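Local atomic coordinates of pks18 (Mycobacterium tuberculosis, PDB entry 1TED), a protein that probably catalyses the extension of medium- and long-chain aliphatic acyl-CoA starters with malonyl-CoA to make tri- and tetraketide alpha-pyrones. Residues A33-L38 with V247-S252; E111-L116 with I202-V207. All coordinates share one frame; numbering follows the deposited sequence.

Contact 1. Residues A33-L38 with V247-S252; sequences AVIEGL and VVVRSS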
loop_
_atom_site.group_PDB
_atom_site.type_symbol
_atom_site.label_atom_id
_atom_site.label_comp_id
_atom_site.label_asym_id
_atom_site.label_seq_id
_atom_site.Cartn_x
_atom_site.Cartn_y
_atom_site.Cartn_z
ATOM N N ALA A 33 -18.838 -4.750 -10.564
ATOM C CA ALA A 33 -18.339 -5.308 -9.309
ATOM C C ALA A 33 -19.430 -5.277 -8.248
ATOM O O ALA A 33 -20.148 -4.288 -8.102
ATOM C CB ALA A 33 -17.120 -4.539 -8.829
ATOM N N VAL A 34 -19.538 -6.376 -7.510
ATOM C CA VAL A 34 -20.540 -6.531 -6.471
ATOM C C VAL A 34 -19.936 -6.998 -5.143
ATOM O O VAL A 34 -19.120 -7.914 -5.112
ATOM C CB VAL A 34 -21.621 -7.563 -6.927
ATOM C CG1 VAL A 34 -22.559 -7.928 -5.771
ATOM C CG2 VAL A 34 -22.403 -6.990 -8.095
ATOM N N ILE A 35 -20.321 -6.346 -4.050
ATOM C CA ILE A 35 -19.860 -6.750 -2.726
ATOM C C ILE A 35 -20.798 -7.907 -2.417
ATOM O O ILE A 35 -21.981 -7.701 -2.189
ATOM C CB ILE A 35 -20.075 -5.646 -1.677
ATOM C CG1 ILE A 35 -19.165 -4.456 -1.981
ATOM C CG2 ILE A 35 -19.818 -6.204 -0.281
ATOM C CD1 ILE A 35 -19.544 -3.194 -1.207
ATOM N N GLU A 36 -20.268 -9.121 -2.424
ATOM C CA GLU A 36 -21.084 -10.299 -2.207
ATOM C C GLU A 36 -21.053 -10.800 -0.772
ATOM O O GLU A 36 -21.922 -11.559 -0.346
ATOM C CB GLU A 36 -20.641 -11.376 -3.209
ATOM C CG GLU A 36 -20.531 -10.768 -4.598
ATOM C CD GLU A 36 -20.471 -11.766 -5.730
ATOM O OE1 GLU A 36 -19.552 -12.609 -5.738
ATOM O OE2 GLU A 36 -21.339 -11.689 -6.633
ATOM N N GLY A 37 -20.054 -10.344 -0.027
ATOM C CA GLY A 37 -19.922 -10.731 1.362
ATOM C C GLY A 37 -19.394 -9.542 2.133
ATOM O O GLY A 37 -18.582 -8.781 1.614
ATOM N N LEU A 38 -19.856 -9.381 3.367
ATOM C CA LEU A 38 -19.435 -8.275 4.213
ATOM C C LEU A 38 -19.514 -8.666 5.686
ATOM O O LEU A 38 -20.563 -9.104 6.171
ATOM C CB LEU A 38 -20.325 -7.055 3.949
ATOM C CG LEU A 38 -20.079 -5.733 4.693
ATOM C CD1 LEU A 38 -20.922 -4.656 4.052
ATOM C CD2 LEU A 38 -20.429 -5.846 6.174
ATOM N N VAL A 247 -24.582 -5.699 -2.813
ATOM C CA VAL A 247 -24.288 -4.287 -3.031
ATOM C C VAL A 247 -23.515 -4.090 -4.323
ATOM O O VAL A 247 -22.397 -4.584 -4.457
ATOM C CB VAL A 247 -23.446 -3.720 -1.867
ATOM C CG1 VAL A 247 -23.126 -2.264 -2.116
ATOM C CG2 VAL A 247 -24.191 -3.876 -0.564
ATOM N N VAL A 248 -24.105 -3.365 -5.269
ATOM C CA VAL A 248 -23.448 -3.101 -6.548
ATOM C C VAL A 248 -22.570 -1.842 -6.478
ATOM O O VAL A 248 -23.035 -0.769 -6.076
ATOM C CB VAL A 248 -24.490 -2.910 -7.692
ATOM C CG1 VAL A 248 -23.777 -2.678 -9.024
ATOM C CG2 VAL A 248 -25.392 -4.121 -7.789
ATOM N N VAL A 249 -21.300 -1.975 -6.849
ATOM C CA VAL A 249 -20.400 -0.826 -6.854
ATOM C C VAL A 249 -20.499 -0.230 -8.258
ATOM O O VAL A 249 -19.799 -0.635 -9.187
ATOM C CB VAL A 249 -18.934 -1.234 -6.527
ATOM C CG1 VAL A 249 -18.043 -0.003 -6.498
ATOM C CG2 VAL A 249 -18.877 -1.925 -5.168
ATOM N N ARG A 250 -21.397 0.737 -8.390
ATOM C CA ARG A 250 -21.675 1.400 -9.652
ATOM C C ARG A 250 -20.594 2.332 -10.183
ATOM O O ARG A 250 -20.299 2.314 -11.381
ATOM C CB ARG A 250 -22.995 2.161 -9.526
ATOM C CG ARG A 250 -24.159 1.270 -9.082
ATOM C CD ARG A 250 -25.422 2.071 -8.817
ATOM N NE ARG A 250 -25.780 2.894 -9.964
ATOM C CZ ARG A 250 -26.882 3.631 -10.044
ATOM N NH1 ARG A 250 -27.753 3.652 -9.037
ATOM N NH2 ARG A 250 -27.113 4.345 -11.137
ATOM N N SER A 251 -20.008 3.145 -9.308
ATOM C CA SER A 251 -18.984 4.088 -9.742
ATOM C C SER A 251 -18.145 4.587 -8.571
ATOM O O SER A 251 -18.665 4.801 -7.478
ATOM C CB SER A 251 -19.657 5.276 -10.449
ATOM O OG SER A 251 -18.709 6.143 -11.047
ATOM N N SER A 252 -16.845 4.764 -8.790
ATOM C CA SER A 252 -15.974 5.253 -7.725
ATOM C C SER A 252 -15.333 6.575 -8.153
ATOM O O SER A 252 -15.268 6.881 -9.340
ATOM C CB SER A 252 -14.911 4.206 -7.373
ATOM O OG SER A 252 -14.028 3.977 -8.450
HETATM O O HOH W 1 -18.424 -2.118 -11.074
#

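Contact 2. Residues E111-L116 with I202-V207; sequences EHAVPL and IELCSV. With MYR (myristic acid), chain E.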
loop_
_atom_site.group_PDB
_atom_site.type_symbol
_atom_site.label_atom_id
_atom_site.label_comp_id
_atom_site.label_asym_id
_atom_site.label_seq_id
_atom_site.Cartn_x
_atom_site.Cartn_y
_atom_site.Cartn_z
ATOM N N GLU A 111 0.236 -8.770 16.964
ATOM C CA GLU A 111 -0.327 -9.707 17.932
ATOM C C GLU A 111 -1.853 -9.649 18.024
ATOM O O GLU A 111 -2.511 -10.686 18.061
ATOM C CB GLU A 111 0.289 -9.453 19.310
ATOM C CG GLU A 111 -0.123 -10.438 20.386
ATOM C CD GLU A 111 0.399 -10.035 21.755
ATOM O OE1 GLU A 111 1.559 -9.568 21.832
ATOM O OE2 GLU A 111 -0.346 -10.188 22.750
ATOM N N HIS A 112 -2.419 -8.444 18.056
ATOM C CA HIS A 112 -3.877 -8.306 18.146
ATOM C C HIS A 112 -4.589 -8.225 16.803
ATOM O O HIS A 112 -5.754 -8.608 16.697
ATOM C CB HIS A 112 -4.271 -7.077 18.981
ATOM C CG HIS A 112 -3.996 -7.226 20.442
ATOM N ND1 HIS A 112 -2.802 -6.854 21.019
ATOM C CD2 HIS A 112 -4.754 -7.736 21.442
ATOM C CE1 HIS A 112 -2.833 -7.128 22.311
ATOM N NE2 HIS A 112 -4.006 -7.663 22.594
ATOM N N ALA A 113 -3.902 -7.730 15.779
ATOM C CA ALA A 113 -4.531 -7.588 14.468
ATOM C C ALA A 113 -4.842 -8.929 13.799
ATOM O O ALA A 113 -5.937 -9.122 13.255
ATOM C CB ALA A 113 -3.653 -6.721 13.551
ATOM N N VAL A 114 -3.888 -9.855 13.862
ATOM C CA VAL A 114 -4.039 -11.169 13.246
ATOM C C VAL A 114 -5.323 -11.907 13.634
ATOM O O VAL A 114 -6.128 -12.252 12.771
ATOM C CB VAL A 114 -2.814 -12.068 13.558
ATOM C CG1 VAL A 114 -3.046 -13.482 13.024
ATOM C CG2 VAL A 114 -1.552 -11.449 12.953
ATOM N N PRO A 115 -5.525 -12.169 14.937
ATOM C CA PRO A 115 -6.732 -12.872 15.396
ATOM C C PRO A 115 -8.019 -12.216 14.891
ATOM O O PRO A 115 -8.926 -12.889 14.396
ATOM C CB PRO A 115 -6.624 -12.785 16.918
ATOM C CG PRO A 115 -5.163 -12.746 17.146
ATOM C CD PRO A 115 -4.652 -11.834 16.074
ATOM N N LEU A 116 -8.083 -10.894 15.029
ATOM C CA LEU A 116 -9.253 -10.140 14.611
ATOM C C LEU A 116 -9.498 -10.159 13.106
ATOM O O LEU A 116 -10.635 -10.317 12.669
ATOM C CB LEU A 116 -9.142 -8.690 15.094
ATOM C CG LEU A 116 -10.343 -7.795 14.774
ATOM C CD1 LEU A 116 -11.593 -8.346 15.443
ATOM C CD2 LEU A 116 -10.061 -6.394 15.257
ATOM N N ILE A 202 -8.076 -3.204 8.708
ATOM C CA ILE A 202 -7.863 -3.487 10.121
ATOM C C ILE A 202 -7.215 -2.265 10.752
ATOM O O ILE A 202 -6.163 -1.800 10.311
ATOM C CB ILE A 202 -6.946 -4.732 10.296
ATOM C CG1 ILE A 202 -6.569 -4.920 11.767
ATOM C CG2 ILE A 202 -5.708 -4.591 9.425
ATOM C CD1 ILE A 202 -7.653 -5.565 12.608
ATOM N N GLU A 203 -7.840 -1.736 11.790
ATOM C CA GLU A 203 -7.300 -0.547 12.404
ATOM C C GLU A 203 -7.225 -0.697 13.914
ATOM O O GLU A 203 -8.234 -0.925 14.589
ATOM C CB GLU A 203 -8.163 0.649 11.993
ATOM C CG GLU A 203 -7.380 1.866 11.512
ATOM C CD GLU A 203 -6.635 1.662 10.190
ATOM O OE1 GLU A 203 -7.295 1.518 9.136
ATOM O OE2 GLU A 203 -5.389 1.661 10.208
ATOM N N LEU A 204 -6.006 -0.590 14.430
ATOM C CA LEU A 204 -5.742 -0.717 15.856
ATOM C C LEU A 204 -5.086 0.533 16.416
ATOM O O LEU A 204 -3.865 0.583 16.596
ATOM C CB LEU A 204 -4.838 -1.924 16.114
ATOM C CG LEU A 204 -5.533 -3.247 16.433
ATOM C CD1 LEU A 204 -6.670 -3.486 15.473
ATOM C CD2 LEU A 204 -4.507 -4.379 16.377
ATOM N N CYS A 205 -5.907 1.539 16.693
ATOM C CA CYS A 205 -5.427 2.799 17.238
ATOM C C CYS A 205 -4.930 2.666 18.683
ATOM O O CYS A 205 -3.882 3.208 19.030
ATOM C CB CYS A 205 -6.544 3.855 17.172
ATOM S SG CYS A 205 -7.116 4.281 15.503
ATOM N N SER A 206 -5.686 1.948 19.515
ATOM C CA SER A 206 -5.337 1.765 20.926
ATOM C C SER A 206 -3.877 1.374 21.119
ATOM O O SER A 206 -3.266 1.684 22.140
ATOM C CB SER A 206 -6.257 0.712 21.578
ATOM O OG SER A 206 -6.021 -0.605 21.095
ATOM N N VAL A 207 -3.322 0.702 20.121
ATOM C CA VAL A 207 -1.942 0.258 20.154
ATOM C C VAL A 207 -0.947 1.415 20.059
ATOM O O VAL A 207 0.222 1.262 20.419
ATOM C CB VAL A 207 -1.702 -0.768 19.017
ATOM C CG1 VAL A 207 -0.292 -0.696 18.507
ATOM C CG2 VAL A 207 -1.979 -2.154 19.535
HETATM C C1 MYR E . -7.872 6.224 24.980
HETATM O O1 MYR E . -8.822 5.664 25.521
HETATM O O2 MYR E . -7.626 7.399 25.259
HETATM C C2 MYR E . -7.002 5.474 23.970
HETATM C C3 MYR E . -7.183 6.043 22.561
HETATM C C4 MYR E . -6.338 5.273 21.543
HETATM C C5 MYR E . -6.476 5.864 20.138
HETATM C C6 MYR E . -5.910 7.284 20.041
HETATM C C7 MYR E . -4.385 7.326 20.172
HETATM C C8 MYR E . -3.681 6.673 18.980
HETATM C C9 MYR E . -3.964 7.422 17.676
HETATM C C10 MYR E . -3.372 6.673 16.482
HETATM C C11 MYR E . -3.709 7.386 15.170
HETATM C C12 MYR E . -3.164 6.613 13.967
HETATM C C13 MYR E . -3.574 7.297 12.662
HETATM C C14 MYR E . -3.072 6.515 11.447
#

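Contact 1. Residues A33-L38 with V247-S252
Ile35 and Val247 form an antiparallel hydrogen-bonded pair between two strands of the large mixed sheet in this thiolase fold. Strand 32-41, from the N-terminal chalcone synthase-type region, here meets strand 247-256, which belongs to the C-terminal one. The tight part of the contact is here. Ile35 N gives a nearly straight bond of 2.8 Å to Val247 O, in the plane of that carbonyl. The return bond, from Val247 N to Ile35 O, is weak at 3.3 Å. On the same face the two side chains lie side by side. Ile35 CG1 is anti to its own carbonyl carbon (chi1 -67°), and the extended second torsion carries CD1 to within 3.8 Å of Val247 CG1. Val249 comes to Ile35 at about a right angle, with its CG2 4.1 Å from Ile35 CG1. The other face is looser. There Val34 and Val248, a non-hydrogen-bonded pair, touch through their CG2 methyls at 4.2 Å, and Val248 is partly open to solvent. At the Ala33 end one direct bond remains, Val249 N to Ala33 O at 2.9 Å, and a water takes the place of the other. It accepts from Ala33 N at 2.7 Å and donates to Val249 O at 2.8 Å. Classic beta bulges lie farther along both strands, at Glu36-Gly37 against Val232 and at Arg250-Ser251 against Leu387. Strand 226-236 flanks segment 33-38, and strand 382-390 flanks segment 247-252. Helix 349-361 covers the face of Ile35 and Val247, touching Val247 through Leu356.

Contact 2. Residues E111-L116 with I202-V207
Helix segment 111-116, through Ala113 and Leu116, packs on residues 202-204 of strand 196-204, through Ile202 and Leu204. The directions of these short pieces differ by 145°, and their axes come within 9.1 Å. This is a helix laid on a face of the thiolase-fold sheet. The helix is kinked at Pro115. Aliphatic side chains close the interface, and no hydrogen bond crosses it. Ala113 CB meets both strand residues, Ile202 CG1 at 3.9 Å and Leu204 CD2 at 3.8 Å. The same CD2 methyl presses on the helix backbone, 3.5 Å from Ala113 N. One turn on, Leu116 and Ile202 meet at an angle, with Leu116 CD2 3.7 Å from Ile202 CD1. Ile202 CG1 lies anti to its backbone N (chi1 172°), which puts it against Ala113; the second torsion (79°) then turns CD1 to Leu116. His112 adds its CB against Leu204 CD2, while its imidazole leads away and ND1 makes a weak hydrogen bond to Leu108 O. Cys205 and Ser206 lie beside a bound myristic acid, consistent with the wall of a substrate tunnel. Cys205 O is 3.5 Å from C8 of the fatty chain, and Cys205 CB is 3.6 Å from its C5.

How the contacts relate
Both contacts are mostly buried and both involve the same mixed sheet, but they do not touch. Their centres are about 26 Å apart. Strand 226-236 links them: its Cys228 touches contact 2, and its Leu231 and Ile233 touch contact 1. Contact 1 lies within the sheet and is held by backbone hydrogen bonds, with a water at one end. Contact 2 lies between the sheet and a helix, has no hydrogen bond across it and rests on apolar packing. Contact 1 joins N- and C-terminal regions; contact 2 stays within the N-terminal one, nested in the chain loop that contact 1 closes. The bound fatty acid lies against Cys205 and Ser206, which do not touch the helix.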